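Local coordinates for protein 3-phosphoshikimate 1-carboxyvinyltransferase (Streptomyces sviceus, PDB 7M0O) that probably transfers the enolpyruvyl group of phosphoenolpyruvate to the 5-hydroxyl of shikimate-3-phosphate, the sixth step of chorismate biosynthesis, at residues T26-P30 with T216-E220. Numbering follows the deposited sequence.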
loop_
_atom_site.group_PDB
_atom_site.type_symbol
_atom_site.label_atom_id
_atom_site.label_comp_id
_atom_site.label_asym_id
_atom_site.label_seq_id
_atom_site.Cartn_x
_atom_site.Cartn_y
_atom_site.Cartn_z
ATOM N N THR A 26 -12.456 14.267 7.075
ATOM C CA THR A 26 -12.904 13.004 7.650
ATOM C C THR A 26 -12.315 11.865 6.823
ATOM O O THR A 26 -12.527 11.800 5.606
ATOM C CB THR A 26 -14.431 12.941 7.684
ATOM O OG1 THR A 26 -14.934 14.090 8.381
ATOM C CG2 THR A 26 -14.919 11.669 8.386
ATOM N N LEU A 27 -11.547 10.997 7.477
ATOM C CA LEU A 27 -10.996 9.796 6.869
ATOM C C LEU A 27 -11.856 8.612 7.289
ATOM O O LEU A 27 -12.032 8.364 8.489
ATOM C CB LEU A 27 -9.550 9.578 7.304
ATOM C CG LEU A 27 -8.589 10.742 7.044
ATOM C CD1 LEU A 27 -7.183 10.336 7.432
ATOM C CD2 LEU A 27 -8.659 11.134 5.577
ATOM N N VAL A 28 -12.373 7.873 6.315
ATOM C CA VAL A 28 -13.263 6.749 6.598
ATOM C C VAL A 28 -12.487 5.438 6.475
ATOM O O VAL A 28 -11.820 5.187 5.464
ATOM C CB VAL A 28 -14.486 6.784 5.666
ATOM C CG1 VAL A 28 -15.469 5.705 6.035
ATOM C CG2 VAL A 28 -15.147 8.159 5.739
ATOM N N ARG A 29 -12.582 4.599 7.511
ATOM C CA ARG A 29 -11.920 3.301 7.624
ATOM C C ARG A 29 -10.407 3.343 7.409
ATOM O O ARG A 29 -9.874 2.476 6.703
ATOM C CB ARG A 29 -12.521 2.294 6.637
ATOM C CG ARG A 29 -14.052 2.278 6.547
ATOM C CD ARG A 29 -14.699 2.150 7.915
ATOM N NE ARG A 29 -15.837 1.231 7.918
ATOM C CZ ARG A 29 -17.038 1.514 7.419
ATOM N NH1 ARG A 29 -17.278 2.695 6.862
ATOM N NH2 ARG A 29 -18.003 0.606 7.476
ATOM N N PRO A 30 -9.670 4.284 8.000
ATOM C CA PRO A 30 -8.207 4.222 7.889
ATOM C C PRO A 30 -7.662 2.972 8.575
ATOM O O PRO A 30 -8.287 2.390 9.461
ATOM C CB PRO A 30 -7.741 5.490 8.610
ATOM C CG PRO A 30 -8.786 5.698 9.654
ATOM C CD PRO A 30 -10.087 5.305 8.983
ATOM N N THR A 216 -14.211 14.620 2.767
ATOM C CA THR A 216 -14.407 13.298 3.342
ATOM C C THR A 216 -13.725 12.316 2.402
ATOM O O THR A 216 -14.053 12.279 1.215
ATOM C CB THR A 216 -15.894 12.969 3.507
ATOM O OG1 THR A 216 -16.449 13.729 4.586
ATOM C CG2 THR A 216 -16.096 11.488 3.820
ATOM N N TYR A 217 -12.752 11.556 2.915
ATOM C CA TYR A 217 -11.940 10.676 2.079
ATOM C C TYR A 217 -11.977 9.270 2.655
ATOM O O TYR A 217 -11.523 9.046 3.783
ATOM C CB TYR A 217 -10.489 11.165 1.949
ATOM C CG TYR A 217 -9.749 10.358 0.907
ATOM C CD1 TYR A 217 -9.884 10.642 -0.449
ATOM C CD2 TYR A 217 -8.968 9.273 1.278
ATOM C CE1 TYR A 217 -9.238 9.867 -1.404
ATOM C CE2 TYR A 217 -8.324 8.496 0.340
ATOM C CZ TYR A 217 -8.461 8.796 -0.996
ATOM O OH TYR A 217 -7.814 8.011 -1.924
ATOM N N ALA A 218 -12.526 8.335 1.885
ATOM C CA ALA A 218 -12.594 6.933 2.274
ATOM C C ALA A 218 -11.320 6.208 1.847
ATOM O O ALA A 218 -10.915 6.287 0.677
ATOM C CB ALA A 218 -13.817 6.266 1.640
ATOM N N ILE A 219 -10.715 5.489 2.792
ATOM C CA ILE A 219 -9.511 4.700 2.539
ATOM C C ILE A 219 -9.917 3.348 1.967
ATOM O O ILE A 219 -10.735 2.628 2.562
ATOM C CB ILE A 219 -8.691 4.519 3.827
ATOM C CG1 ILE A 219 -8.260 5.875 4.394
ATOM C CG2 ILE A 219 -7.481 3.581 3.573
ATOM C CD1 ILE A 219 -7.510 6.678 3.419
ATOM N N GLU A 220 -9.332 2.994 0.825
ATOM C CA GLU A 220 -9.618 1.691 0.213
ATOM C C GLU A 220 -9.035 0.556 1.053
ATOM O O GLU A 220 -7.916 0.667 1.563
ATOM C CB GLU A 220 -9.025 1.600 -1.196
ATOM C CG GLU A 220 -9.733 2.415 -2.244
ATOM C CD GLU A 220 -8.983 2.464 -3.574
ATOM O OE1 GLU A 220 -8.122 1.586 -3.859
ATOM O OE2 GLU A 220 -9.262 3.404 -4.344
HETATM O O HOH W 1 -10.366 0.752 4.488
#
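T26, L27 and V28 pair in parallel with T216, Y217 and A218, and three backbone hydrogen bonds join the two strands. Y217 N donates to T26 O at 2.7 Å and I219 N to V28 O at 2.9 Å, both nearly straight. Between them V28 N donates to Y217 O at 2.9 Å, tilted 32° from the carbonyl plane. Two CA-H...O contacts reinforce the ladder, from T216 CA to T26 O and from L27 CA to Y217 O. Past the last rung the two segments are bridged by a water that donates to both R29 O and I219 O.

On the face that carries the threonines, T26 and T216 run alongside one another, with T26 CB 3.8 Å from T216 OG1. V28 CB lies beside A218 CB, 4.1 Å away, and V28 CG2, anti to the carbonyl carbon and beside the backbone N, reaches back to T216 CG2 at 4.0 Å. On the other face L27 CD2 touches Y217 CB at 4.1 Å, while the tyrosine ring slants off toward the sheet's outer edge. I219 points toward segment 26-30 and packs CG1 against P30 CA at 3.9 Å.

The pairing joins segments 186 residues apart within one domain of the two-domain EPSP synthase fold, and both strands run toward the other domain. In this four-stranded mixed sheet 216-218 is outermost, and 24-28 is flanked beyond by antiparallel strand 56-60. I10, T11 and A14 of helix 8-20, which also carries R13, predicted to bind shikimate-3-phosphate, pack on I219, and T11 also on P30; helix 182-193 meets Y217 through M190 and A193.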